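Local coordinates for uncharacterized protein (Staphylococcus aureus subsp. aureus, PDB 4H0A) that is of unknown function but belongs to the CAP family of cysteine-rich secretory proteins and carries a CAP-associated N-terminal region, at residues 74-77 with 78-81; 158-161 with 162-165; 226-229 with 230-233; 290-293 with 294-297. All coordinates share one frame; numbering follows the deposited sequence.

How the contacts relate
The four contacts are local turns and caps that follow one another along the chain. Contacts 1 and 2 lie at turns of the same seven-stranded antiparallel sheet, with centres 21 Å apart. Contacts 3 and 4 each start a helix in the CAP part of the chain, and their centres are 22 Å apart. Contacts 2 and 4 touch, with centres about 11 Å apart: Q162 CG lies 3.6 Å from R296 CZ in the R296 conformer described. Contacts 1 and 3 come within about 8 Å at their nearest atoms, and both touch helix 201-219, at E211 and Y210. An ethanediol, probably from the crystallisation liquor, lies at contact 1.

Contact 1 (74-77 with 78-81); sequences FKDK and NSYY. With EDO (1,2-ethanediol), chain E.
K75 and Y80 sit side by side on one face of a beta hairpin, as a non-hydrogen-bonded pair of strands 69-76 and 79-86. K75 can be followed outward. Its CB meets CD1 of Y80 at 3.8 Å. The extended chain then keeps alongside the ring, with K75 CD 4.1 Å from Y80 CE1. At the tip, K75 NZ makes a salt bridge with E211 of helix 201-219. The OH of Y80 bonds to the same carboxylate, so one acid holds both ends together.

One pair further from the turn, F74 and Y81 form a hydrogen-bonded pair. F74 N gives to Y81 O, and Y81 N gives back to F74 O at 2.9 Å. On the opposite face of the hairpin from K75 and Y80, F74 CB touches Y81 CD2. The Y81 ring also meets the rings of W44 and F56.

The turn is K77-N78, with backbone angles close to type I. D76 braces it from inside. Its CG lies between the backbone N and the carbonyl carbon (chi1 67°), which brings OD1 back over the turn. N78 N donates to that oxygen at 3.0 Å, an Asx turn. Ethanediol O2 lies near both D76 OD2 and S79 OG, in weak bonds only. The S79 hydroxyl donates to D76 OD1 at 2.7 Å, from the carboxylate face opposite the one N78 N uses.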
loop_
_atom_site.group_PDB
_atom_site.type_symbol
_atom_site.label_atom_id
_atom_site.label_comp_id
_atom_site.label_asym_id
_atom_site.label_seq_id
_atom_site.Cartn_x
_atom_site.Cartn_y
_atom_site.Cartn_z
ATOM N N PHE A 74 -0.320 13.917 1.777
ATOM C CA PHE A 74 0.337 15.092 1.217
ATOM C C PHE A 74 0.850 14.718 -0.149
ATOM O O PHE A 74 1.585 13.737 -0.263
ATOM C CB PHE A 74 1.505 15.555 2.096
ATOM C CG PHE A 74 1.154 15.965 3.493
ATOM C CD1 PHE A 74 1.151 15.034 4.528
ATOM C CD2 PHE A 74 0.894 17.296 3.799
ATOM C CE1 PHE A 74 0.873 15.425 5.834
ATOM C CE2 PHE A 74 0.627 17.685 5.109
ATOM C CZ PHE A 74 0.617 16.749 6.118
ATOM N N LYS A 75 0.491 15.466 -1.184
ATOM C CA LYS A 75 0.991 15.097 -2.502
ATOM C C LYS A 75 1.160 16.276 -3.417
ATOM O O LYS A 75 0.499 17.298 -3.275
ATOM C CB LYS A 75 0.057 14.081 -3.157
ATOM C CG LYS A 75 -1.376 14.527 -3.279
ATOM C CD LYS A 75 -2.232 13.516 -4.010
ATOM C CE LYS A 75 -3.567 14.125 -4.385
ATOM N NZ LYS A 75 -4.368 13.220 -5.243
ATOM N N ASP A 76 2.054 16.101 -4.382
ATOM C CA ASP A 76 2.304 17.081 -5.422
ATOM C C ASP A 76 2.874 16.317 -6.625
ATOM O O ASP A 76 2.946 15.089 -6.586
ATOM C CB ASP A 76 3.208 18.224 -4.910
ATOM C CG ASP A 76 4.648 17.883 -4.567
ATOM O OD1 ASP A 76 5.135 16.824 -5.012
ATOM O OD2 ASP A 76 5.302 18.701 -3.885
ATOM N N LYS A 77 3.247 17.005 -7.684
ATOM C CA LYS A 77 3.752 16.341 -8.885
ATOM C C LYS A 77 4.927 15.390 -8.626
ATOM O O LYS A 77 4.974 14.348 -9.276
ATOM C CB LYS A 77 4.178 17.378 -9.953
ATOM C CG LYS A 77 4.476 16.764 -11.315
ATOM C CD LYS A 77 4.485 17.805 -12.440
ATOM C CE LYS A 77 3.108 18.071 -13.005
ATOM N NZ LYS A 77 3.158 18.999 -14.170
ATOM N N ASN A 78 5.858 15.729 -7.703
ATOM C CA ASN A 78 7.064 14.933 -7.476
ATOM C C ASN A 78 7.075 14.115 -6.184
ATOM O O ASN A 78 8.075 13.436 -5.927
ATOM C CB ASN A 78 8.283 15.847 -7.471
ATOM C CG ASN A 78 8.372 16.707 -8.710
ATOM O OD1 ASN A 78 8.247 16.213 -9.839
ATOM N ND2 ASN A 78 8.558 18.011 -8.536
ATOM N N SER A 79 5.997 14.121 -5.398
ATOM C CA SER A 79 6.011 13.360 -4.157
ATOM C C SER A 79 4.627 12.913 -3.750
ATOM O O SER A 79 3.629 13.522 -4.139
ATOM C CB SER A 79 6.617 14.202 -3.041
ATOM O OG SER A 79 5.861 15.385 -2.832
ATOM N N TYR A 80 4.581 11.836 -2.959
ATOM C CA TYR A 80 3.338 11.283 -2.453
ATOM C C TYR A 80 3.593 10.689 -1.087
ATOM O O TYR A 80 4.449 9.810 -0.967
ATOM C CB TYR A 80 2.804 10.229 -3.434
ATOM C CG TYR A 80 1.474 9.660 -2.996
ATOM C CD1 TYR A 80 0.285 10.335 -3.259
ATOM C CD2 TYR A 80 1.408 8.495 -2.236
ATOM C CE1 TYR A 80 -0.937 9.857 -2.797
ATOM C CE2 TYR A 80 0.186 7.995 -1.783
ATOM C CZ TYR A 80 -0.984 8.682 -2.063
ATOM O OH TYR A 80 -2.186 8.166 -1.640
ATOM N N TYR A 81 2.873 11.163 -0.055
ATOM C CA TYR A 81 3.031 10.670 1.310
ATOM C C TYR A 81 1.702 10.303 1.950
ATOM O O TYR A 81 0.768 11.109 1.887
ATOM C CB TYR A 81 3.676 11.750 2.197
ATOM C CG TYR A 81 4.931 12.375 1.644
ATOM C CD1 TYR A 81 6.164 11.739 1.766
ATOM C CD2 TYR A 81 4.906 13.640 1.065
ATOM C CE1 TYR A 81 7.334 12.340 1.311
ATOM C CE2 TYR A 81 6.073 14.253 0.618
ATOM C CZ TYR A 81 7.287 13.597 0.740
ATOM O OH TYR A 81 8.460 14.189 0.323
HETATM C C1 EDO E . 3.585 18.924 -0.651
HETATM O O1 EDO E . 2.192 18.722 -0.585
HETATM C C2 EDO E . 4.301 17.605 -0.338
HETATM O O2 EDO E . 5.686 17.794 -0.570
#

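Contact 2 (158-161 with 162-165); sequences YSDQ and QSKK
D160 and S163 make the tight part of this contact. D160 OD2 takes two bonds from one residue, S163 OG at 2.7 Å and S163 N at 2.9 Å. The N-H bond is fairly straight, 165° at the hydrogen. Both donors come in on the anti side of the carboxylate, tilted out of its plane towards opposite faces. That same oxygen has a further partner, a salt bridge to K220. The D160 side chain points into the turn with CG turned away from its own N (chi1 -161°). S163 OG also lies near D160 CB.

The turn closes the beta hairpin of strands 153-159 and 166-172. D160 N gives to K165 O at 3.1 Å, and S159 CA makes a CA-H...O contact with the same oxygen. D160 O receives K164 N in a weak bond. With the S163 N bond this fits an Asx motif. K164 has a left-handed helical backbone (phi 61°), which turns the chain back towards the sheet.

The other side is looser. Q162 is exposed, though its CB sits 3.6 Å from D160 OD2. The exposed side chains of K164 and K165 lead off the turn, and K164 CG comes no nearer than 4.1 Å to D160 O.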
loop_
_atom_site.group_PDB
_atom_site.type_symbol
_atom_site.label_atom_id
_atom_site.label_comp_id
_atom_site.label_asym_id
_atom_site.label_seq_id
_atom_site.Cartn_x
_atom_site.Cartn_y
_atom_site.Cartn_z
ATOM N N TYR A 158 9.752 -1.559 -0.587
ATOM C CA TYR A 158 9.007 -2.228 -1.651
ATOM C C TYR A 158 9.792 -2.218 -2.935
ATOM O O TYR A 158 10.146 -1.141 -3.407
ATOM C CB TYR A 158 7.661 -1.536 -1.863
ATOM C CG TYR A 158 6.785 -1.593 -0.634
ATOM C CD1 TYR A 158 6.105 -2.753 -0.294
ATOM C CD2 TYR A 158 6.663 -0.494 0.211
ATOM C CE1 TYR A 158 5.296 -2.814 0.840
ATOM C CE2 TYR A 158 5.868 -0.545 1.353
ATOM C CZ TYR A 158 5.169 -1.701 1.656
ATOM O OH TYR A 158 4.374 -1.729 2.775
ATOM N N SER A 159 10.062 -3.399 -3.503
ATOM C CA SER A 159 10.808 -3.514 -4.761
ATOM C C SER A 159 10.003 -4.228 -5.795
ATOM O O SER A 159 9.096 -4.997 -5.475
ATOM C CB SER A 159 12.123 -4.264 -4.580
ATOM O OG SER A 159 12.939 -3.682 -3.579
ATOM N N ASP A 160 10.394 -4.020 -7.045
ATOM C CA ASP A 160 9.747 -4.624 -8.190
ATOM C C ASP A 160 10.361 -6.007 -8.428
ATOM O O ASP A 160 11.582 -6.141 -8.410
ATOM C CB ASP A 160 9.952 -3.700 -9.395
ATOM C CG ASP A 160 9.006 -3.915 -10.555
ATOM O OD1 ASP A 160 7.791 -4.005 -10.317
ATOM O OD2 ASP A 160 9.485 -3.963 -11.709
ATOM N N GLN A 161 9.532 -7.029 -8.651
ATOM C CA GLN A 161 10.029 -8.385 -8.898
ATOM C C GLN A 161 10.693 -8.466 -10.296
ATOM O O GLN A 161 11.571 -9.298 -10.500
ATOM C CB GLN A 161 8.881 -9.409 -8.770
ATOM C CG GLN A 161 9.302 -10.773 -8.235
ATOM C CD GLN A 161 8.087 -11.625 -7.935
ATOM O OE1 GLN A 161 7.214 -11.816 -8.791
ATOM N NE2 GLN A 161 7.989 -12.157 -6.718
ATOM N N GLN A 162 10.287 -7.579 -11.237
ATOM C CA GLN A 162 10.825 -7.533 -12.598
ATOM C C GLN A 162 12.062 -6.641 -12.692
ATOM O O GLN A 162 13.110 -7.124 -13.108
ATOM C CB GLN A 162 9.760 -7.035 -13.595
ATOM C CG GLN A 162 8.909 -8.158 -14.177
ATOM C CD GLN A 162 9.638 -8.927 -15.248
ATOM O OE1 GLN A 162 10.023 -10.085 -15.060
ATOM N NE2 GLN A 162 9.859 -8.294 -16.391
ATOM N N SER A 163 11.946 -5.344 -12.355
ATOM C CA SER A 163 13.090 -4.424 -12.457
ATOM C C SER A 163 14.062 -4.535 -11.273
ATOM O O SER A 163 15.208 -4.129 -11.424
ATOM C CB SER A 163 12.620 -2.978 -12.596
ATOM O OG SER A 163 11.829 -2.548 -11.503
ATOM N N LYS A 164 13.623 -5.075 -10.117
ATOM C CA LYS A 164 14.447 -5.211 -8.910
ATOM C C LYS A 164 14.915 -3.835 -8.392
ATOM O O LYS A 164 15.974 -3.737 -7.780
ATOM C CB LYS A 164 15.628 -6.177 -9.145
ATOM C CG LYS A 164 15.176 -7.511 -9.728
ATOM C CD LYS A 164 16.147 -8.645 -9.429
ATOM C CE LYS A 164 15.670 -9.962 -9.987
ATOM N NZ LYS A 164 16.510 -11.098 -9.518
ATOM N N LYS A 165 14.083 -2.798 -8.563
ATOM C CA LYS A 165 14.383 -1.446 -8.100
ATOM C C LYS A 165 13.419 -1.041 -6.997
ATOM O O LYS A 165 12.283 -1.505 -6.996
ATOM C CB LYS A 165 14.291 -0.450 -9.265
ATOM C CG LYS A 165 15.352 -0.670 -10.330
ATOM C CD LYS A 165 15.293 0.403 -11.409
ATOM C CE LYS A 165 16.426 0.270 -12.403
ATOM N NZ LYS A 165 16.527 1.462 -13.286
#

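Contact 3 (226-229 with 230-233); sequences KINS and DLAH
N228 OD1 accepts the N-H of L231 at 3.1 Å, and the bond is moderately straight, 152° at the hydrogen. The D230 N-H reaches the same oxygen at 2.9 Å, but at a poor angle, and this bond is weak. One amide oxygen therefore meets two of the first backbone N-H groups of the helix. N228 CG is swung away from its own backbone N (chi1 -171°), beside the carbonyl carbon, and OD1 is thereby brought over the helix end.

The backbone takes up the pattern at once. N228 O receives A232 N at 3.1 Å, and S229 O receives H233 N at 3.0 Å, the first turns of the helical ladder. N228 is thus the N-cap of helix 229-242. It joins strand 226-227, an edge of the mixed sheet in the CAP part of the chain, directly to the helix. An oxygen placed here would be expected to interact favourably with the helix dipole.

Packing lies further out. The N228 and L231 side chains cross at about a right angle, and N228 CB is 3.9 Å from both CG and CD1 of L231. The same L231 is buried against I319 and L321 of strand 315-322. A232 directs CB back to the turn, 3.6 Å from S229 O, and also touches Y210 of helix 201-219. I227 reaches the same tyrosine from the strand side. S229 and D230 stand at the exposed surface, with D230 CB 3.3 Å from N228 OD1.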
loop_
_atom_site.group_PDB
_atom_site.type_symbol
_atom_site.label_atom_id
_atom_site.label_comp_id
_atom_site.label_asym_id
_atom_site.label_seq_id
_atom_site.Cartn_x
_atom_site.Cartn_y
_atom_site.Cartn_z
ATOM N N LYS A 226 -7.732 7.492 -15.487
ATOM C CA LYS A 226 -8.790 8.387 -15.031
ATOM C C LYS A 226 -9.825 7.568 -14.272
ATOM O O LYS A 226 -10.033 6.405 -14.590
ATOM C CB LYS A 226 -9.435 9.138 -16.207
ATOM C CG LYS A 226 -8.473 10.105 -16.878
ATOM C CD LYS A 226 -9.188 11.014 -17.870
ATOM C CE LYS A 226 -8.267 12.043 -18.481
ATOM N NZ LYS A 226 -9.019 13.053 -19.275
ATOM N N ILE A 227 -10.441 8.145 -13.246
ATOM C CA ILE A 227 -11.422 7.411 -12.441
ATOM C C ILE A 227 -12.770 7.475 -13.155
ATOM O O ILE A 227 -13.198 8.555 -13.546
ATOM C CB ILE A 227 -11.463 7.960 -10.996
ATOM C CG1 ILE A 227 -10.109 7.665 -10.295
ATOM C CG2 ILE A 227 -12.624 7.338 -10.198
ATOM C CD1 ILE A 227 -9.715 8.677 -9.321
ATOM N N ASN A 228 -13.398 6.307 -13.386
ATOM C CA ASN A 228 -14.697 6.191 -14.043
ATOM C C ASN A 228 -15.744 5.733 -13.021
ATOM O O ASN A 228 -15.605 4.644 -12.460
ATOM C CB ASN A 228 -14.611 5.209 -15.207
ATOM C CG ASN A 228 -15.849 5.219 -16.060
ATOM O OD1 ASN A 228 -16.873 4.630 -15.705
ATOM N ND2 ASN A 228 -15.817 5.957 -17.160
ATOM N N SER A 229 -16.789 6.548 -12.790
ATOM C CA SER A 229 -17.837 6.235 -11.810
ATOM C C SER A 229 -18.690 5.011 -12.219
ATOM O O SER A 229 -19.184 4.317 -11.330
ATOM C CB SER A 229 -18.740 7.442 -11.582
ATOM O OG SER A 229 -19.280 7.906 -12.807
ATOM N N ASP A 230 -18.846 4.724 -13.527
ATOM C CA ASP A 230 -19.614 3.548 -13.956
ATOM C C ASP A 230 -18.839 2.258 -13.637
ATOM O O ASP A 230 -19.458 1.270 -13.237
ATOM C CB ASP A 230 -19.978 3.589 -15.452
ATOM C CG ASP A 230 -20.858 4.749 -15.884
ATOM O OD1 ASP A 230 -21.639 5.250 -15.045
ATOM O OD2 ASP A 230 -20.797 5.128 -17.074
ATOM N N LEU A 231 -17.503 2.256 -13.814
ATOM C CA LEU A 231 -16.677 1.096 -13.460
ATOM C C LEU A 231 -16.676 0.896 -11.946
ATOM O O LEU A 231 -16.681 -0.243 -11.484
ATOM C CB LEU A 231 -15.234 1.265 -13.950
ATOM C CG LEU A 231 -15.004 1.300 -15.445
ATOM C CD1 LEU A 231 -13.531 1.490 -15.754
ATOM C CD2 LEU A 231 -15.516 0.044 -16.107
ATOM N N ALA A 232 -16.675 2.003 -11.174
ATOM C CA ALA A 232 -16.719 1.948 -9.712
ATOM C C ALA A 232 -18.048 1.342 -9.253
ATOM O O ALA A 232 -18.061 0.556 -8.307
ATOM C CB ALA A 232 -16.526 3.342 -9.122
ATOM N N HIS A 233 -19.158 1.684 -9.944
ATOM C CA HIS A 233 -20.490 1.133 -9.650
ATOM C C HIS A 233 -20.497 -0.359 -9.922
ATOM O O HIS A 233 -21.005 -1.140 -9.109
ATOM C CB HIS A 233 -21.586 1.830 -10.489
ATOM C CG HIS A 233 -22.904 1.111 -10.515
ATOM N ND1 HIS A 233 -23.240 0.256 -11.550
ATOM C CD2 HIS A 233 -23.932 1.152 -9.636
ATOM C CE1 HIS A 233 -24.453 -0.193 -11.271
ATOM N NE2 HIS A 233 -24.912 0.325 -10.133
#

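Contact 4 (290-293 with 294-297); sequences MNSD and IHRS
S292 and H295 face each other at the start of helix 293-299. S292 occupies the N-cap position, but its hydroxyl bonds to the H295 ring. S292 OG and H295 ND1 share a hydrogen bond of 2.9 Å, and either could be the donor. The S292 hydroxyl stands anti to its own backbone N (chi1 167°), which turns it obliquely to the imidazole. Beyond the contact, the H295 ring meets that of W289, and NE2 makes a weak hydrogen bond to D8 O.

S292 and D293 begin the helical ladder. R296 N gives to S292 O at 2.7 Å, nearly straight on to the carbonyl. S297 N gives to D293 O at 2.9 Å.

R296 turns back towards the corner left by helix 282-290. Its CB is 3.2 Å from S292 O, and CG is 3.5 Å from M290 O. The chain bends at chi2 and chi3; in the conformer described, M290 O lies over one face of the guanidinium. NH1 is close to this oxygen, yet the angle is wrong for a hydrogen bond. Two conformers are deposited, so this tip is less certain. M290 is selenomethionine, and its CE lies 4.3 Å from R296 CG. D293 OD1 and R296 NE, of opposite charge, stay 4.3 Å apart. S297 OG closes the turn on I294 O at 2.9 Å, meeting it from above the carbonyl plane.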
loop_
_atom_site.group_PDB
_atom_site.type_symbol
_atom_site.label_atom_id
_atom_site.label_comp_id
_atom_site.label_asym_id
_atom_site.label_seq_id
_atom_site.Cartn_x
_atom_site.Cartn_y
_atom_site.Cartn_z
HETATM N N MSE A 290 1.672 -6.127 -7.430
HETATM C CA MSE A 290 2.929 -5.863 -8.147
HETATM C C MSE A 290 3.823 -7.123 -8.232
HETATM O O MSE A 290 4.649 -7.205 -9.138
HETATM C CB MSE A 290 3.735 -4.732 -7.460
HETATM C CG MSE A 290 3.126 -3.315 -7.586
HETATM SE SE MSE A 290 3.179 -2.601 -9.371
HETATM C CE MSE A 290 5.074 -2.628 -9.723
ATOM N N ASN A 291 3.670 -8.096 -7.297
ATOM C CA ASN A 291 4.491 -9.319 -7.282
ATOM C C ASN A 291 3.743 -10.537 -7.862
ATOM O O ASN A 291 4.196 -11.671 -7.710
ATOM C CB ASN A 291 5.006 -9.580 -5.871
ATOM C CG ASN A 291 6.104 -8.610 -5.516
ATOM O OD1 ASN A 291 7.276 -8.952 -5.548
ATOM N ND2 ASN A 291 5.774 -7.354 -5.240
ATOM N N SER A 292 2.648 -10.281 -8.599
ATOM C CA SER A 292 1.885 -11.272 -9.346
ATOM C C SER A 292 1.889 -10.789 -10.787
ATOM O O SER A 292 1.328 -9.728 -11.053
ATOM C CB SER A 292 0.474 -11.397 -8.783
ATOM O OG SER A 292 -0.372 -12.118 -9.664
ATOM N N ASP A 293 2.583 -11.504 -11.699
ATOM C CA ASP A 293 2.731 -11.098 -13.105
ATOM C C ASP A 293 1.407 -10.692 -13.758
ATOM O O ASP A 293 1.343 -9.650 -14.418
ATOM C CB ASP A 293 3.363 -12.235 -13.928
ATOM C CG ASP A 293 3.548 -11.891 -15.397
ATOM O OD1 ASP A 293 4.273 -10.911 -15.692
ATOM O OD2 ASP A 293 2.942 -12.581 -16.250
ATOM N N ILE A 294 0.355 -11.497 -13.555
ATOM C CA ILE A 294 -0.949 -11.232 -14.162
ATOM C C ILE A 294 -1.540 -9.916 -13.588
ATOM O O ILE A 294 -2.006 -9.079 -14.363
ATOM C CB ILE A 294 -1.912 -12.439 -13.966
ATOM C CG1 ILE A 294 -1.362 -13.747 -14.613
ATOM C CG2 ILE A 294 -3.306 -12.123 -14.496
ATOM C CD1 ILE A 294 -1.137 -13.721 -16.146
ATOM N N HIS A 295 -1.514 -9.723 -12.258
ATOM C CA HIS A 295 -2.029 -8.485 -11.652
ATOM C C HIS A 295 -1.113 -7.285 -11.986
ATOM O O HIS A 295 -1.627 -6.206 -12.275
ATOM C CB HIS A 295 -2.195 -8.635 -10.134
ATOM C CG HIS A 295 -3.222 -9.654 -9.734
ATOM N ND1 HIS A 295 -3.059 -10.995 -10.028
ATOM C CD2 HIS A 295 -4.373 -9.496 -9.039
ATOM C CE1 HIS A 295 -4.119 -11.608 -9.521
ATOM N NE2 HIS A 295 -4.932 -10.746 -8.910
ATOM N N ARG A 296 0.228 -7.484 -11.958
ATOM C CA ARG A 296 1.202 -6.434 -12.283
ATOM C C ARG A 296 0.993 -5.924 -13.709
ATOM O O ARG A 296 1.001 -4.714 -13.922
ATOM C CB ARG A 296 2.637 -6.969 -12.136
ATOM C CG ARG A 296 3.737 -5.895 -12.216
ATOM C CD ARG A 296 4.887 -6.273 -13.146
ATOM N NE ARG A 296 5.279 -7.682 -13.034
ATOM C CZ ARG A 296 6.032 -8.204 -12.068
ATOM N NH1 ARG A 296 6.507 -7.436 -11.091
ATOM N NH2 ARG A 296 6.318 -9.501 -12.070
ATOM N N SER A 297 0.829 -6.844 -14.684
ATOM C CA SER A 297 0.623 -6.483 -16.096
ATOM C C SER A 297 -0.630 -5.621 -16.289
ATOM O O SER A 297 -0.619 -4.745 -17.146
ATOM C CB SER A 297 0.568 -7.724 -16.992
ATOM O OG SER A 297 -0.622 -8.483 -16.852
#